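Local coordinates for protein BtGH115A (Bacteroides thetaiotaomicron, PDB 5BY3) that probably releases alpha-linked 4-O-methyl-glucuronic acid from decorated arabinogalactans as a family GH115 glycoside hydrolase, at residues T687-P698 against N739-V749. Sequence-based numbering, arbitrary orientation.
Sequences TDSVEVDIRLLP and NQAIRKIVLPV. With SO4 (sulfate ion), chain B.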
ATOM      1  N   THR A 687      39.937  17.046 -20.821  1.00 79.34           N
ATOM      2  CA  THR A 687      39.215  18.180 -20.183  1.00 79.14           C
ATOM      3  C   THR A 687      39.582  18.590 -18.732  1.00 80.21           C
ATOM      4  O   THR A 687      40.004  17.780 -17.898  1.00 62.72           O
ATOM      5  CB  THR A 687      37.664  18.054 -20.298  1.00 87.92           C
ATOM      6  OG1 THR A 687      37.125  17.399 -19.131  1.00 86.32           O
ATOM      7  CG2 THR A 687      37.220  17.347 -21.621  1.00 76.18           C
ATOM      8  N   ASP A 688      39.354  19.875 -18.467  1.00 92.27           N
ATOM      9  CA  ASP A 688      39.666  20.569 -17.211  1.00101.62           C
ATOM     10  C   ASP A 688      38.972  19.963 -15.960  1.00 95.95           C
ATOM     11  O   ASP A 688      39.579  19.832 -14.885  1.00 83.26           O
ATOM     12  CB  ASP A 688      39.286  22.062 -17.422  1.00115.04           C
ATOM     13  CG  ASP A 688      39.626  22.982 -16.227  1.00127.24           C
ATOM     14  OD1 ASP A 688      40.462  22.631 -15.367  1.00139.98           O
ATOM     15  OD2 ASP A 688      39.053  24.099 -16.167  1.00118.12           O
ATOM     16  N   SER A 689      37.708  19.580 -16.127  1.00 94.13           N
ATOM     17  CA  SER A 689      36.805  19.327 -15.002  1.00 80.98           C
ATOM     18  C   SER A 689      35.988  18.068 -15.234  1.00 68.77           C
ATOM     19  O   SER A 689      36.026  17.495 -16.328  1.00 60.01           O
ATOM     20  CB  SER A 689      35.865  20.534 -14.802  1.00 81.26           C
ATOM     21  OG  SER A 689      36.491  21.588 -14.088  1.00 80.18           O
ATOM     22  N   VAL A 690      35.257  17.658 -14.189  1.00 65.34           N
ATOM     23  CA  VAL A 690      34.337  16.494 -14.205  1.00 61.16           C
ATOM     24  C   VAL A 690      32.974  16.863 -13.610  1.00 58.52           C
ATOM     25  O   VAL A 690      32.913  17.530 -12.561  1.00 52.08           O
ATOM     26  CB  VAL A 690      34.940  15.241 -13.483  1.00 58.42           C
ATOM     27  CG1 VAL A 690      35.278  15.524 -12.019  1.00 52.34           C
ATOM     28  CG2 VAL A 690      34.022  14.035 -13.608  1.00 56.71           C
ATOM     29  N   GLU A 691      31.893  16.435 -14.279  1.00 60.71           N
ATOM     30  CA  GLU A 691      30.534  16.629 -13.740  1.00 63.92           C
ATOM     31  C   GLU A 691      30.074  15.361 -13.042  1.00 58.68           C
ATOM     32  O   GLU A 691      29.809  14.360 -13.684  1.00 56.31           O
ATOM     33  CB  GLU A 691      29.534  17.043 -14.839  1.00 69.15           C
ATOM     34  CG  GLU A 691      28.214  17.621 -14.309  1.00 76.88           C
ATOM     35  CD  GLU A 691      27.072  17.540 -15.318  1.00 81.46           C
ATOM     36  OE1 GLU A 691      27.057  18.309 -16.302  1.00 83.54           O
ATOM     37  OE2 GLU A 691      26.176  16.698 -15.128  1.00 91.63           O
ATOM     38  N   VAL A 692      29.973  15.398 -11.728  1.00 54.14           N
ATOM     39  CA  VAL A 692      29.513  14.218 -10.987  1.00 48.17           C
ATOM     40  C   VAL A 692      28.012  14.271 -10.768  1.00 48.73           C
ATOM     41  O   VAL A 692      27.521  15.212 -10.167  1.00 55.28           O
ATOM     42  CB  VAL A 692      30.287  14.052  -9.662  1.00 46.27           C
ATOM     43  CG1 VAL A 692      29.855  12.778  -8.926  1.00 45.05           C
ATOM     44  CG2 VAL A 692      31.776  14.038  -9.963  1.00 39.67           C
ATOM     45  N   ASP A 693      27.314  13.238 -11.246  1.00 55.02           N
ATOM     46  CA  ASP A 693      25.845  13.143 -11.301  1.00 49.31           C
ATOM     47  C   ASP A 693      25.450  11.985 -10.394  1.00 47.44           C
ATOM     48  O   ASP A 693      25.693  10.834 -10.705  1.00 56.84           O
ATOM     49  CB  ASP A 693      25.447  12.879 -12.760  1.00 49.77           C
ATOM     50  CG  ASP A 693      23.940  12.978 -13.020  1.00 54.16           C
ATOM     51  OD1 ASP A 693      23.153  13.056 -12.051  1.00 50.78           O
ATOM     52  OD2 ASP A 693      23.546  12.930 -14.222  1.00 52.64           O
ATOM     53  N   ILE A 694      24.882  12.309  -9.251  1.00 46.58           N
ATOM     54  CA  ILE A 694      24.604  11.339  -8.191  1.00 47.58           C
ATOM     55  C   ILE A 694      23.092  11.203  -8.037  1.00 51.65           C
ATOM     56  O   ILE A 694      22.379  12.205  -7.907  1.00 57.57           O
ATOM     57  CB  ILE A 694      25.237  11.757  -6.842  1.00 44.24           C
ATOM     58  CG1 ILE A 694      26.741  11.938  -6.997  1.00 42.52           C
ATOM     59  CG2 ILE A 694      24.959  10.722  -5.758  1.00 42.98           C
ATOM     60  CD1 ILE A 694      27.391  12.638  -5.824  1.00 48.60           C
ATOM     61  N   ARG A 695      22.615   9.965  -8.081  1.00 44.07           N
ATOM     62  CA  ARG A 695      21.204   9.680  -8.063  1.00 39.91           C
ATOM     63  C   ARG A 695      20.938   8.862  -6.798  1.00 45.56           C
ATOM     64  O   ARG A 695      21.628   7.863  -6.515  1.00 46.92           O
ATOM     65  CB  ARG A 695      20.817   8.852  -9.279  1.00 42.47           C
ATOM     66  CG  ARG A 695      20.706   9.461 -10.686  1.00 37.84           C
ATOM     67  CD  ARG A 695      20.599  10.962 -10.833  1.00 40.73           C
ATOM     68  NE  ARG A 695      20.835  11.407 -12.224  1.00 42.09           N
ATOM     69  CZ  ARG A 695      20.032  11.184 -13.277  1.00 45.87           C
ATOM     70  NH1 ARG A 695      18.905  10.474 -13.163  1.00 45.28           N
ATOM     71  NH2 ARG A 695      20.364  11.667 -14.475  1.00 46.65           N
ATOM     72  N   LEU A 696      19.949   9.297  -6.023  1.00 43.01           N
ATOM     73  CA  LEU A 696      19.644   8.687  -4.744  1.00 37.18           C
ATOM     74  C   LEU A 696      18.151   8.456  -4.639  1.00 37.42           C
ATOM     75  O   LEU A 696      17.361   9.047  -5.371  1.00 40.79           O
ATOM     76  CB  LEU A 696      20.114   9.553  -3.569  1.00 37.81           C
ATOM     77  CG  LEU A 696      21.546  10.079  -3.563  1.00 42.37           C
ATOM     78  CD1 LEU A 696      21.539  11.575  -3.889  1.00 40.11           C
ATOM     79  CD2 LEU A 696      22.144   9.797  -2.193  1.00 42.49           C
ATOM     80  N   LEU A 697      17.768   7.581  -3.718  1.00 39.43           N
ATOM     81  CA  LEU A 697      16.359   7.371  -3.426  1.00 41.96           C
ATOM     82  C   LEU A 697      15.875   8.681  -2.821  1.00 41.16           C
ATOM     83  O   LEU A 697      16.526   9.176  -1.878  1.00 43.95           O
ATOM     84  CB  LEU A 697      16.168   6.208  -2.442  1.00 39.00           C
ATOM     85  CG  LEU A 697      14.736   5.693  -2.258  1.00 38.51           C
ATOM     86  CD1 LEU A 697      14.236   5.044  -3.538  1.00 30.88           C
ATOM     87  CD2 LEU A 697      14.627   4.750  -1.047  1.00 33.31           C
ATOM     88  N   PRO A 698      14.780   9.270  -3.374  1.00 36.46           N
ATOM     89  CA  PRO A 698      14.275  10.521  -2.807  1.00 32.52           C
ATOM     90  C   PRO A 698      13.494  10.294  -1.486  1.00 35.88           C
ATOM     91  O   PRO A 698      12.428  10.888  -1.272  1.00 35.03           O
ATOM     92  CB  PRO A 698      13.357  11.042  -3.897  1.00 34.30           C
ATOM     93  CG  PRO A 698      12.770   9.784  -4.504  1.00 36.62           C
ATOM     94  CD  PRO A 698      13.832   8.709  -4.363  1.00 36.78           C
ATOM     95  N   ASN A 739      11.189   9.113  -9.039  1.00 37.39           N
ATOM     96  CA  ASN A 739      11.766   8.369  -7.923  1.00 38.94           C
ATOM     97  C   ASN A 739      13.307   8.469  -7.850  1.00 41.48           C
ATOM     98  O   ASN A 739      13.989   7.491  -7.551  1.00 44.41           O
ATOM     99  CB  ASN A 739      11.294   6.916  -7.942  1.00 33.87           C
ATOM    100  CG  ASN A 739       9.846   6.789  -7.566  1.00 36.87           C
ATOM    101  OD1 ASN A 739       9.438   7.073  -6.420  1.00 34.64           O
ATOM    102  ND2 ASN A 739       9.035   6.404  -8.540  1.00 35.50           N
ATOM    103  N   GLN A 740      13.849   9.644  -8.127  1.00 37.55           N
ATOM    104  CA  GLN A 740      15.239   9.910  -7.759  1.00 43.31           C
ATOM    105  C   GLN A 740      15.399  11.350  -7.334  1.00 46.33           C
ATOM    106  O   GLN A 740      14.897  12.265  -8.030  1.00 46.41           O
ATOM    107  CB  GLN A 740      16.212   9.672  -8.923  1.00 39.80           C
ATOM    108  CG  GLN A 740      16.311   8.259  -9.447  1.00 36.43           C
ATOM    109  CD  GLN A 740      17.385   8.104 -10.475  1.00 36.11           C
ATOM    110  OE1 GLN A 740      17.528   8.931 -11.364  1.00 43.92           O
ATOM    111  NE2 GLN A 740      18.165   7.052 -10.353  1.00 33.03           N
ATOM    112  N   ALA A 741      16.103  11.543  -6.210  1.00 44.67           N
ATOM    113  CA  ALA A 741      16.790  12.816  -5.929  1.00 39.90           C
ATOM    114  C   ALA A 741      18.028  12.832  -6.799  1.00 43.20           C
ATOM    115  O   ALA A 741      18.596  11.772  -7.092  1.00 46.33           O
ATOM    116  CB  ALA A 741      17.175  12.950  -4.470  1.00 36.37           C
ATOM    117  N   ILE A 742      18.418  14.031  -7.229  1.00 41.19           N
ATOM    118  CA  ILE A 742      19.449  14.225  -8.217  1.00 38.50           C
ATOM    119  C   ILE A 742      20.362  15.347  -7.732  1.00 43.81           C
ATOM    120  O   ILE A 742      19.881  16.465  -7.494  1.00 46.94           O
ATOM    121  CB  ILE A 742      18.889  14.639  -9.593  1.00 36.93           C
ATOM    122  CG1 ILE A 742      18.012  13.534 -10.213  1.00 39.94           C
ATOM    123  CG2 ILE A 742      20.036  15.073 -10.539  1.00 32.87           C
ATOM    124  CD1 ILE A 742      17.533  13.835 -11.650  1.00 40.64           C
ATOM    125  N   ARG A 743      21.667  15.051  -7.604  1.00 43.12           N
ATOM    126  CA  ARG A 743      22.683  16.058  -7.261  1.00 45.23           C
ATOM    127  C   ARG A 743      23.837  16.017  -8.248  1.00 51.35           C
ATOM    128  O   ARG A 743      24.559  15.013  -8.357  1.00 51.74           O
ATOM    129  CB  ARG A 743      23.180  15.910  -5.811  1.00 38.48           C
ATOM    130  CG  ARG A 743      22.169  16.304  -4.763  1.00 39.00           C
ATOM    131  CD  ARG A 743      22.018  17.832  -4.671  1.00 41.37           C
ATOM    132  NE  ARG A 743      20.952  18.217  -3.717  1.00 40.65           N
ATOM    133  CZ  ARG A 743      19.669  18.452  -4.031  1.00 36.68           C
ATOM    134  NH1 ARG A 743      19.233  18.354  -5.277  1.00 31.62           N
ATOM    135  NH2 ARG A 743      18.804  18.757  -3.073  1.00 41.40           N
ATOM    136  N   LYS A 744      23.980  17.116  -8.976  1.00 54.78           N
ATOM    137  CA  LYS A 744      25.113  17.345  -9.848  1.00 57.84           C
ATOM    138  C   LYS A 744      26.164  18.195  -9.150  1.00 61.70           C
ATOM    139  O   LYS A 744      25.848  19.148  -8.414  1.00 64.35           O
ATOM    140  CB  LYS A 744      24.661  18.020 -11.131  1.00 56.16           C
ATOM    141  CG  LYS A 744      23.724  17.142 -11.943  1.00 64.28           C
ATOM    142  CD  LYS A 744      23.470  17.703 -13.336  1.00 61.09           C
ATOM    143  CE  LYS A 744      22.923  16.633 -14.274  1.00 62.59           C
ATOM    144  NZ  LYS A 744      21.596  16.141 -13.835  1.00 62.93           N
ATOM    145  N   ILE A 745      27.420  17.827  -9.362  1.00 61.42           N
ATOM    146  CA  ILE A 745      28.541  18.631  -8.891  1.00 61.78           C
ATOM    147  C   ILE A 745      29.649  18.686  -9.938  1.00 58.47           C
ATOM    148  O   ILE A 745      29.935  17.702 -10.632  1.00 59.11           O
ATOM    149  CB  ILE A 745      29.040  18.188  -7.487  1.00 64.44           C
ATOM    150  CG1 ILE A 745      29.930  19.259  -6.872  1.00 68.35           C
ATOM    151  CG2 ILE A 745      29.762  16.850  -7.535  1.00 66.12           C
ATOM    152  CD1 ILE A 745      29.958  19.215  -5.358  1.00 79.13           C
ATOM    153  N   VAL A 746      30.242  19.863 -10.064  1.00 61.02           N
ATOM    154  CA  VAL A 746      31.412  20.059 -10.909  1.00 62.66           C
ATOM    155  C   VAL A 746      32.655  20.165 -10.005  1.00 67.75           C
ATOM    156  O   VAL A 746      32.674  20.928  -9.006  1.00 58.57           O
ATOM    157  CB  VAL A 746      31.211  21.251 -11.882  1.00 62.55           C
ATOM    158  CG1 VAL A 746      32.534  21.812 -12.398  1.00 67.14           C
ATOM    159  CG2 VAL A 746      30.312  20.828 -13.047  1.00 54.02           C
ATOM    160  N   LEU A 747      33.658  19.348 -10.338  1.00 71.28           N
ATOM    161  CA  LEU A 747      34.929  19.329  -9.604  1.00 75.78           C
ATOM    162  C   LEU A 747      36.121  19.474 -10.545  1.00 77.39           C
ATOM    163  O   LEU A 747      36.066  19.015 -11.695  1.00 80.62           O
ATOM    164  CB  LEU A 747      35.080  18.060  -8.757  1.00 71.25           C
ATOM    165  CG  LEU A 747      34.022  17.623  -7.729  1.00 68.91           C
ATOM    166  CD1 LEU A 747      34.254  16.146  -7.364  1.00 63.39           C
ATOM    167  CD2 LEU A 747      33.966  18.517  -6.499  1.00 57.32           C
ATOM    168  N   PRO A 748      37.201  20.128 -10.064  1.00 82.97           N
ATOM    169  CA  PRO A 748      38.435  20.162 -10.857  1.00 81.64           C
ATOM    170  C   PRO A 748      39.202  18.853 -10.724  1.00 79.50           C
ATOM    171  O   PRO A 748      39.357  18.366  -9.605  1.00 84.07           O
ATOM    172  CB  PRO A 748      39.228  21.300 -10.213  1.00 88.32           C
ATOM    173  CG  PRO A 748      38.728  21.387  -8.796  1.00 83.24           C
ATOM    174  CD  PRO A 748      37.293  20.955  -8.835  1.00 83.42           C
ATOM    175  N   VAL A 749      39.648  18.278 -11.842  1.00 81.05           N
ATOM    176  CA  VAL A 749      40.682  17.224 -11.807  1.00 93.47           C
ATOM    177  C   VAL A 749      42.055  17.862 -11.509  1.00 97.42           C
ATOM    178  O   VAL A 749      42.216  19.079 -11.639  1.00119.19           O
ATOM    179  CB  VAL A 749      40.759  16.376 -13.119  1.00 95.37           C
ATOM    180  CG1 VAL A 749      39.378  15.905 -13.549  1.00 91.60           C
ATOM    181  CG2 VAL A 749      41.477  17.114 -14.259  1.00 90.71           C
TER
HETATM  182  S   SO4 B 801      17.291  11.349 -17.111  1.00 99.42           S
HETATM  183  O1  SO4 B 801      18.261  11.688 -16.038  1.00 92.31           O
HETATM  184  O2  SO4 B 801      17.188  12.460 -18.097  1.00104.67           O
HETATM  185  O3  SO4 B 801      17.721  10.106 -17.796  1.00 83.09           O
HETATM  186  O4  SO4 B 801      15.956  11.169 -16.500  1.00105.00           O
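Arg695 and Ile742 face each other as a non-hydrogen-bonded pair in an antiparallel ladder, and the arginine illustrates how one long side chain can bind several partners on the face of a sheet that carries most of the charges. Arg695 CB lies 3.4 Å from Gln740 NE2, and CG packs on the same amide. A chi2 of only -17° bends the chain there and lays it alongside Ile742, with Arg695 CD 3.7 Å from Ile742 CG1. From there the head group fans out. Arg695 NE donates to Asp693 OD1 at 2.8 Å in a salt bridge; OD1 lies almost in the guanidinium plane, whereas NE comes from above the carboxylate plane. Arg695 NH1 reaches Gln740 OE1 at 2.7 Å, in the carbonyl plane, although the amide and guanidinium planes are turned 76° apart. Arg695 NH2 holds O1 of a sulfate, probably from the crystallisation liquor, at 2.6 Å. Ile742 CD1 sits over one guanidinium face. Lys744 extends the charge network through a long salt bridge, Lys744 NZ to Asp693 OD2 at 3.8 Å. With an alanine at Arg695, Asp693 would probably lose its close cationic partner and Gln740 OE1 the NH1 donor. The face with Val690, Val692, Ile694, Ile745 and Leu747 is largely apolar: Val692 CB meets Ile745 CG2 at 3.6 Å, and Val690 lies beside Leu747. Paired backbone hydrogen bonds join Val690 to Leu747, Val692 to Ile745, Ile694 to Arg743 and Leu696 to Ala741. The two strands, far apart in sequence, belong to the GH115 C-terminal domain: strand 689-696 also pairs with strand 766-772, Ile694 and Leu747 pack on strand 708-713 of a four-stranded antiparallel sheet, Ile745 touches strand 719-722, and strand 741-748 follows helix 730-738.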